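Local coordinates for immune protein (Enterobacter cloacae, PDB 6D7Y) that probably serves as the immunity protein that binds the toxic C-terminal tip of a CdiA contact-dependent growth inhibition toxin and so protects the cell that makes it, at residues L4-F9 with E136-Q141; D29-F34 with F65-E70. All coordinates share one frame; numbering follows the deposited sequence. Where two conformers were deposited one is given.

Interaction 1. Residues L4-F9 with E136-Q141; sequences LFEVIF and EPASDQ
The loop that leaves strand 130-135, with a cis peptide bond before Pro137 and a type I beta turn from Pro137 to Asp140, is tied to strand 4-9 by two hydrogen bonds, to Leu4 from Glu136 and to Glu6 from Ala138, and illustrates how a buried carboxylate can organise a loop. The first bond is between backbones: Glu136 N donates to Leu4 O at 2.9 Å. The second uses a side chain: OE2 of Glu6 accepts from Ala138 N at 2.7 Å with an N-H...O angle of 164°. The anti lone pair of OE2, the one away from OE1, receives this bond. With CG between the backbone N and the carbonyl carbon (chi1 78°) and the chain extended beyond it, Glu6 lays its stem alongside Ala138, CG lying 3.3 Å from Ala138 CB, before its carboxylate reaches the amide. OE2 has a further donor, a water at 2.7 Å that in turn accepts from Ser139 N at 3.1 Å. One carboxylate oxygen therefore collects the N-H groups of the two central residues of the turn, one directly and one through water, which would favour the ionised form of Glu6. The turn closes on itself through Asp140 N to Pro137 O. Ile8 CG1 makes an apolar contact with Ala138 CB at 4.0 Å. Leu4 CD2 lies 3.6 Å from the carboxylate oxygen OE1 of Glu136, whose chain bends at chi2 (-103°) to bring its carboxylate beside the leucine. Strand 3-10 runs between strands 93-102 and 130-135. Tyr132 of the latter touches both Ile8 and Ala138, Arg144 at the start of strand 144-147 bonds Ala138 O and Ser139 O, and Phe5 and Val7, directed away from the loop, pack on helix 105-126.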
ATOM      1  N   LEU B   4     -12.667   2.118  -7.442  1.00 21.58           N
ATOM      2  CA  LEU B   4     -11.498   2.247  -6.621  1.00 21.04           C
ATOM      3  C   LEU B   4     -11.043   0.828  -6.229  1.00 20.25           C
ATOM      4  O   LEU B   4     -11.851   0.040  -5.681  1.00 19.47           O
ATOM      5  CB  LEU B   4     -11.794   3.051  -5.364  1.00 21.43           C
ATOM      6  CG  LEU B   4     -10.575   3.342  -4.482  1.00 21.78           C
ATOM      7  CD1 LEU B   4      -9.447   4.032  -5.232  1.00 22.60           C
ATOM      8  CD2 LEU B   4     -11.012   4.215  -3.313  1.00 22.57           C
ATOM      9  N   PHE B   5      -9.777   0.526  -6.520  1.00 19.66           N
ATOM     10  CA  PHE B   5      -9.183  -0.767  -6.180  1.00 19.48           C
ATOM     11  C   PHE B   5      -8.084  -0.575  -5.160  1.00 19.81           C
ATOM     12  O   PHE B   5      -7.598   0.534  -4.955  1.00 19.83           O
ATOM     13  CB  PHE B   5      -8.649  -1.480  -7.412  1.00 19.54           C
ATOM     14  CG  PHE B   5      -9.717  -1.859  -8.403  1.00 19.55           C
ATOM     15  CD1 PHE B   5     -10.393  -3.054  -8.299  1.00 19.39           C
ATOM     16  CD2 PHE B   5     -10.075  -0.986  -9.410  1.00 20.10           C
ATOM     17  CE1 PHE B   5     -11.417  -3.397  -9.174  1.00 19.61           C
ATOM     18  CE2 PHE B   5     -11.081  -1.333 -10.305  1.00 20.61           C
ATOM     19  CZ  PHE B   5     -11.751  -2.530 -10.197  1.00 20.29           C
ATOM     20  N   GLU B   6      -7.702  -1.649  -4.473  1.00 20.08           N
ATOM     21  CA  GLU B   6      -6.624  -1.503  -3.543  1.00 21.30           C
ATOM     22  C   GLU B   6      -5.885  -2.813  -3.294  1.00 20.50           C
ATOM     23  O   GLU B   6      -6.421  -3.889  -3.512  1.00 19.76           O
ATOM     24  CB  GLU B   6      -7.070  -0.875  -2.202  1.00 23.66           C
ATOM     25  CG  GLU B   6      -7.766  -1.788  -1.250  1.00 25.51           C
ATOM     26  CD  GLU B   6      -8.226  -1.129   0.064  1.00 27.24           C
ATOM     27  OE1 GLU B   6      -7.672  -0.099   0.532  1.00 29.24           O
ATOM     28  OE2 GLU B   6      -9.170  -1.686   0.648  1.00 26.86           O
ATOM     29  N   VAL B   7      -4.623  -2.671  -2.921  1.00 20.77           N
ATOM     30  CA  VAL B   7      -3.790  -3.804  -2.520  1.00 21.09           C
ATOM     31  C   VAL B   7      -3.302  -3.455  -1.124  1.00 21.56           C
ATOM     32  O   VAL B   7      -3.039  -2.289  -0.809  1.00 20.78           O
ATOM     33  CB  VAL B   7      -2.633  -4.149  -3.479  1.00 21.97           C
ATOM     34  CG1 VAL B   7      -3.168  -4.539  -4.845  1.00 21.72           C
ATOM     35  CG2 VAL B   7      -1.626  -3.016  -3.582  1.00 22.57           C
ATOM     36  N   ILE B   8      -3.162  -4.485  -0.286  1.00 21.87           N
ATOM     37  CA  ILE B   8      -2.782  -4.301   1.091  1.00 23.09           C
ATOM     38  C   ILE B   8      -1.671  -5.245   1.545  1.00 24.13           C
ATOM     39  O   ILE B   8      -1.712  -6.449   1.227  1.00 23.84           O
ATOM     40  CB  ILE B   8      -3.979  -4.669   2.030  1.00 23.54           C
ATOM     41  CG1 ILE B   8      -5.259  -3.871   1.714  1.00 23.09           C
ATOM     42  CG2 ILE B   8      -3.611  -4.479   3.498  1.00 24.51           C
ATOM     43  CD1 ILE B   8      -5.201  -2.428   2.012  1.00 23.54           C
ATOM     44  N   PHE B   9      -0.688  -4.680   2.258  1.00 25.31           N
ATOM     45  CA  PHE B   9       0.364  -5.468   2.933  1.00 27.56           C
ATOM     46  C   PHE B   9      -0.175  -5.471   4.373  1.00 28.25           C
ATOM     47  O   PHE B   9      -0.142  -4.440   5.054  1.00 27.49           O
ATOM     48  CB  PHE B   9       1.721  -4.786   2.917  1.00 28.97           C
ATOM     49  CG  PHE B   9       2.324  -4.572   1.549  1.00 29.24           C
ATOM     50  CD1 PHE B   9       2.090  -3.394   0.851  1.00 29.30           C
ATOM     51  CD2 PHE B   9       3.193  -5.511   0.995  1.00 30.72           C
ATOM     52  CE1 PHE B   9       2.684  -3.171  -0.384  1.00 29.87           C
ATOM     53  CE2 PHE B   9       3.786  -5.297  -0.244  1.00 31.05           C
ATOM     54  CZ  PHE B   9       3.533  -4.115  -0.932  1.00 30.51           C
ATOM     55  N   GLU B 136     -12.222  -2.054  -3.716  1.00 21.52           N
ATOM     56  CA  GLU B 136     -12.213  -1.454  -2.374  1.00 25.11           C
ATOM     57  C   GLU B 136     -13.542  -1.778  -1.637  1.00 24.53           C
ATOM     58  O   GLU B 136     -14.591  -1.767  -2.277  1.00 28.83           O
ATOM     59  CB  GLU B 136     -11.848   0.053  -2.492  1.00 29.50           C
ATOM     60  CG  GLU B 136     -11.860   0.873  -1.207  1.00 33.00           C
ATOM     61  CD  GLU B 136     -13.081   1.771  -1.021  1.00 34.65           C
ATOM     62  OE1 GLU B 136     -13.753   2.191  -2.013  1.00 34.12           O
ATOM     63  OE2 GLU B 136     -13.303   2.175   0.135  1.00 41.48           O
ATOM     64  N   PRO B 137     -13.517  -2.234  -0.367  1.00 23.85           N
ATOM     65  CA  PRO B 137     -12.309  -2.492   0.407  1.00 23.30           C
ATOM     66  C   PRO B 137     -11.750  -3.900   0.120  1.00 21.04           C
ATOM     67  O   PRO B 137     -12.504  -4.867   0.066  1.00 20.41           O
ATOM     68  CB  PRO B 137     -12.806  -2.404   1.839  1.00 24.50           C
ATOM     69  CG  PRO B 137     -14.170  -2.976   1.777  1.00 24.84           C
ATOM     70  CD  PRO B 137     -14.714  -2.624   0.399  1.00 24.06           C
ATOM     71  N   ALA B 138     -10.431  -3.988  -0.040  1.00 20.00           N
ATOM     72  CA  ALA B 138      -9.760  -5.244  -0.356  1.00 20.24           C
ATOM     73  C   ALA B 138      -9.955  -6.295   0.713  1.00 21.23           C
ATOM     74  O   ALA B 138      -9.855  -7.480   0.423  1.00 21.77           O
ATOM     75  CB  ALA B 138      -8.287  -5.013  -0.623  1.00 20.76           C
ATOM     76  N   SER B 139     -10.233  -5.865   1.939  1.00 21.53           N
ATOM     77  CA  SER B 139     -10.506  -6.807   3.047  1.00 23.18           C
ATOM     78  C   SER B 139     -11.686  -7.753   2.723  1.00 23.04           C
ATOM     79  O   SER B 139     -11.748  -8.877   3.231  1.00 22.79           O
ATOM     80  CB  SER B 139     -10.832  -6.040   4.318  1.00 24.55           C
ATOM     81  OG  SER B 139     -11.986  -5.244   4.133  1.00 25.61           O
ATOM     82  N   ASP B 140     -12.616  -7.297   1.883  1.00 22.22           N
ATOM     83  CA  ASP B 140     -13.773  -8.117   1.505  1.00 24.51           C
ATOM     84  C   ASP B 140     -13.342  -9.240   0.577  1.00 24.65           C
ATOM     85  O   ASP B 140     -13.001  -8.999  -0.568  1.00 23.18           O
ATOM     86  CB  ASP B 140     -14.858  -7.271   0.817  1.00 25.20           C
ATOM     87  CG  ASP B 140     -15.638  -6.409   1.790  1.00 28.58           C
ATOM     88  OD1 ASP B 140     -15.538  -6.602   3.035  1.00 29.47           O
ATOM     89  OD2 ASP B 140     -16.390  -5.555   1.285  1.00 28.30           O
ATOM     90  N   GLN B 141     -13.382 -10.472   1.102  0.50 25.71           N
ATOM     91  CA  GLN B 141     -12.994 -11.666   0.361  0.50 26.11           C
ATOM     92  C   GLN B 141     -13.729 -11.854  -0.956  0.50 25.58           C
ATOM     93  O   GLN B 141     -13.132 -12.257  -1.944  0.50 25.11           O
ATOM     94  CB  GLN B 141     -13.245 -12.944   1.212  0.50 28.36           C
ATOM     95  CG  GLN B 141     -12.392 -13.115   2.461  0.50 29.89           C
ATOM     96  CD  GLN B 141     -12.807 -12.262   3.659  0.50 30.82           C
ATOM     97  OE1 GLN B 141     -13.591 -11.318   3.548  0.50 30.49           O
ATOM     98  NE2 GLN B 141     -12.275 -12.612   4.829  0.50 32.13           N
TER
HETATM   99  O   HOH W   1      -9.486  -3.065   2.980  1.00 26.77           O

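Interaction 2. Residues D29-F34 with F65-E70; sequences DRIFDF and FGVSME
A classic beta bulge opens this antiparallel pairing: Asp29 and Arg30 both face Glu70, whose carbonyl oxygen accepts from Asp29 N at 2.8 Å and from Arg30 N at 3.2 Å. Glu70 N returns a bond to Arg30 O, and Phe32 and Ser68 form the next hydrogen-bonded pair. Arg30, Phe32, Ser68 and Glu70 share one face of the sheet. There Arg30, bent at chi3 (-69°), turns NH2 back to Glu70 OE1 in a 2.8 Å salt bridge; the oxygen lies near the guanidinium plane, yet the nitrogen meets it from above the carboxylate plane, the two planes standing 86° apart. Phe32 CD1 lies over one face of that guanidinium, toward its rim. The Phe32 ring in turn receives Ser68 CB over its own face, a CH-pi contact with CB 3.9 Å from the ring centroid, and Glu70 CB at its edge. On the other face Ile31 CG2 meets the CE methyl of selenomethionine Met69 at 3.5 Å. Beyond the bridged pairs, Phe34 CE1 reaches Phe65 CD1 at 3.5 Å, the ring planes inclined at 45°. Strand 30-36 is outermost in the sheet within this chain, and strand 78-90 flanks 63-75 on its other side, with Lys79 holding Asp29 in a salt bridge; the C-terminal end of helix 17-25 touches Ile31 and Met69, and Phe56 of helix 50-58 meets Phe65 edge-to-face.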
ATOM      1  N   ASP B  29       7.405   8.205  -9.279  1.00 43.49           N
ATOM      2  CA  ASP B  29       8.089   9.406  -9.761  1.00 45.24           C
ATOM      3  C   ASP B  29       8.201  10.437  -8.650  1.00 45.24           C
ATOM      4  O   ASP B  29       9.242  11.067  -8.498  1.00 45.68           O
ATOM      5  CB  ASP B  29       7.381  10.002 -10.970  1.00 46.44           C
ATOM      6  CG  ASP B  29       7.487   9.131 -12.205  1.00 47.27           C
ATOM      7  OD1 ASP B  29       8.252   8.153 -12.198  1.00 47.62           O
ATOM      8  OD2 ASP B  29       6.809   9.449 -13.204  1.00 48.35           O
ATOM      9  N   ARG B  30       7.131  10.619  -7.882  1.00 43.79           N
ATOM     10  CA  ARG B  30       7.144  11.575  -6.781  1.00 45.58           C
ATOM     11  C   ARG B  30       6.029  11.338  -5.787  1.00 43.52           C
ATOM     12  O   ARG B  30       5.068  10.637  -6.086  1.00 40.36           O
ATOM     13  CB  ARG B  30       7.094  13.021  -7.319  1.00 49.80           C
ATOM     14  CG  ARG B  30       6.050  13.272  -8.394  1.00 51.41           C
ATOM     15  CD  ARG B  30       6.124  14.716  -8.885  1.00 55.76           C
ATOM     16  NE  ARG B  30       5.684  15.640  -7.837  1.00 58.96           N
ATOM     17  CZ  ARG B  30       4.424  16.053  -7.648  1.00 60.21           C
ATOM     18  NH1 ARG B  30       4.144  16.881  -6.643  1.00 62.02           N
ATOM     19  NH2 ARG B  30       3.430  15.652  -8.444  1.00 61.73           N
ATOM     20  N   ILE B  31       6.191  11.906  -4.591  1.00 44.11           N
ATOM     21  CA  ILE B  31       5.184  11.803  -3.539  1.00 43.27           C
ATOM     22  C   ILE B  31       4.896  13.168  -2.984  1.00 44.75           C
ATOM     23  O   ILE B  31       5.777  14.033  -2.922  1.00 45.75           O
ATOM     24  CB  ILE B  31       5.552  10.841  -2.389  1.00 42.38           C
ATOM     25  CG1 ILE B  31       6.717  11.350  -1.537  1.00 44.43           C
ATOM     26  CG2 ILE B  31       5.835   9.455  -2.937  1.00 42.14           C
ATOM     27  CD1 ILE B  31       7.019  10.436  -0.368  1.00 44.33           C
ATOM     28  N   PHE B  32       3.656  13.342  -2.567  1.00 45.50           N
ATOM     29  CA  PHE B  32       3.168  14.608  -2.061  1.00 49.37           C
ATOM     30  C   PHE B  32       1.876  14.383  -1.302  1.00 49.43           C
ATOM     31  O   PHE B  32       1.409  13.242  -1.163  1.00 47.30           O
ATOM     32  CB  PHE B  32       2.921  15.556  -3.238  1.00 52.04           C
ATOM     33  CG  PHE B  32       2.024  14.981  -4.286  1.00 51.41           C
ATOM     34  CD1 PHE B  32       2.546  14.175  -5.287  1.00 52.38           C
ATOM     35  CD2 PHE B  32       0.658  15.226  -4.268  1.00 52.53           C
ATOM     36  CE1 PHE B  32       1.727  13.621  -6.253  1.00 53.69           C
ATOM     37  CE2 PHE B  32      -0.169  14.684  -5.238  1.00 52.45           C
ATOM     38  CZ  PHE B  32       0.364  13.872  -6.229  1.00 53.79           C
ATOM     39  N   ASP B  33       1.305  15.480  -0.826  1.00 51.03           N
ATOM     40  CA  ASP B  33       0.057  15.463  -0.061  1.00 52.63           C
ATOM     41  C   ASP B  33       0.134  14.549   1.175  1.00 50.14           C
ATOM     42  O   ASP B  33      -0.683  13.657   1.357  1.00 45.33           O
ATOM     43  CB  ASP B  33      -1.132  15.077  -0.952  1.00 54.49           C
ATOM     44  CG  ASP B  33      -2.477  15.299  -0.265  1.00 55.42           C
ATOM     45  OD1 ASP B  33      -2.575  16.195   0.603  1.00 60.04           O
ATOM     46  OD2 ASP B  33      -3.435  14.589  -0.606  1.00 55.81           O
ATOM     47  N   PHE B  34       1.144  14.786   2.008  1.00 51.10           N
ATOM     48  CA  PHE B  34       1.306  14.055   3.251  1.00 52.66           C
ATOM     49  C   PHE B  34       0.142  14.449   4.160  1.00 52.22           C
ATOM     50  O   PHE B  34      -0.105  15.643   4.367  1.00 51.01           O
ATOM     51  CB  PHE B  34       2.645  14.395   3.900  1.00 54.94           C
ATOM     52  CG  PHE B  34       2.819  13.810   5.268  1.00 58.70           C
ATOM     53  CD1 PHE B  34       3.098  12.463   5.429  1.00 59.17           C
ATOM     54  CD2 PHE B  34       2.739  14.616   6.403  1.00 62.92           C
ATOM     55  CE1 PHE B  34       3.270  11.920   6.699  1.00 61.81           C
ATOM     56  CE2 PHE B  34       2.915  14.080   7.674  1.00 64.03           C
ATOM     57  CZ  PHE B  34       3.176  12.727   7.823  1.00 62.67           C
ATOM     58  N   PHE B  65      -1.409   7.825   8.508  1.00 31.29           N
ATOM     59  CA  PHE B  65      -0.902   8.882   7.651  1.00 32.86           C
ATOM     60  C   PHE B  65      -0.995   8.358   6.231  1.00 30.86           C
ATOM     61  O   PHE B  65      -0.962   7.149   5.989  1.00 29.43           O
ATOM     62  CB  PHE B  65       0.489   9.421   8.027  1.00 35.70           C
ATOM     63  CG  PHE B  65       1.635   8.495   7.744  1.00 35.47           C
ATOM     64  CD1 PHE B  65       2.322   8.575   6.543  1.00 36.36           C
ATOM     65  CD2 PHE B  65       2.077   7.610   8.703  1.00 37.69           C
ATOM     66  CE1 PHE B  65       3.406   7.760   6.290  1.00 36.65           C
ATOM     67  CE2 PHE B  65       3.154   6.773   8.458  1.00 38.54           C
ATOM     68  CZ  PHE B  65       3.819   6.848   7.244  1.00 37.86           C
ATOM     69  N   GLY B  66      -1.182   9.274   5.300  1.00 31.41           N
ATOM     70  CA  GLY B  66      -1.290   8.914   3.915  1.00 31.13           C
ATOM     71  C   GLY B  66      -0.519   9.889   3.079  1.00 32.57           C
ATOM     72  O   GLY B  66      -0.180  10.997   3.527  1.00 33.83           O
ATOM     73  N   VAL B  67      -0.237   9.470   1.860  1.00 31.34           N
ATOM     74  CA  VAL B  67       0.514  10.274   0.939  1.00 33.29           C
ATOM     75  C   VAL B  67       0.102   9.907  -0.468  1.00 31.80           C
ATOM     76  O   VAL B  67      -0.195   8.748  -0.749  1.00 30.72           O
ATOM     77  CB  VAL B  67       2.042  10.077   1.166  1.00 36.55           C
ATOM     78  CG1 VAL B  67       2.447   8.635   1.023  1.00 36.98           C
ATOM     79  CG2 VAL B  67       2.859  10.926   0.225  1.00 39.25           C
ATOM     80  N   SER B  68       0.018  10.906  -1.340  1.00 32.81           N
ATOM     81  CA  SER B  68      -0.296  10.656  -2.731  1.00 33.44           C
ATOM     82  C   SER B  68       1.016  10.401  -3.444  1.00 33.72           C
ATOM     83  O   SER B  68       2.030  11.061  -3.172  1.00 34.66           O
ATOM     84  CB  SER B  68      -1.056  11.827  -3.372  1.00 36.51           C
ATOM     85  OG  SER B  68      -2.334  11.949  -2.786  1.00 36.94           O
HETATM   86  N   MSE B  69       0.987   9.456  -4.365  0.50 33.66           N
HETATM   87  CA  MSE B  69       2.159   9.066  -5.108  0.50 35.69           C
HETATM   88  C   MSE B  69       1.795   9.224  -6.543  0.50 35.75           C
HETATM   89  O   MSE B  69       0.674   8.916  -6.927  0.50 34.83           O
HETATM   90  CB  MSE B  69       2.433   7.605  -4.700  0.50 36.74           C
HETATM   91  CG  MSE B  69       3.607   6.962  -5.419  0.50 39.70           C
HETATM   92 SE   MSE B  69       4.237   5.283  -4.546  0.50 45.28          SE
HETATM   93  CE  MSE B  69       4.756   6.106  -2.830  0.50 44.34           C
ATOM     94  N   GLU B  70       2.705   9.774  -7.341  1.00 36.46           N
ATOM     95  CA  GLU B  70       2.494   9.910  -8.778  1.00 38.65           C
ATOM     96  C   GLU B  70       3.497   9.065  -9.539  1.00 38.82           C
ATOM     97  O   GLU B  70       4.686   9.009  -9.169  1.00 38.76           O
ATOM     98  CB  GLU B  70       2.640  11.373  -9.208  1.00 42.45           C
ATOM     99  CG  GLU B  70       2.566  11.564 -10.713  1.00 47.66           C
ATOM    100  CD  GLU B  70       2.746  12.999 -11.131  1.00 53.40           C
ATOM    101  OE1 GLU B  70       2.424  13.909 -10.330  1.00 58.63           O
ATOM    102  OE2 GLU B  70       3.197  13.217 -12.273  1.00 60.08           O
TER

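Both interactions belong to one antiparallel sheet, with centres about 19 Å apart and nearest atoms about 10 Å apart, so they do not touch. Strands 78-90 and 93-102 lie between strand 63-75 of interaction 2 and strand 3-10 of interaction 1. Along the chain interaction 2 is nested within the loop that interaction 1 closes: the first strand of the protein meets a loop near the C-terminus, whereas 29-34 and 65-70 pair across a shorter excursion containing helix 50-58. The fold thus combines a long-range closure near its sequence ends with a more local pairing at one sheet margin, bringing distant parts of the sequence into a single compact domain.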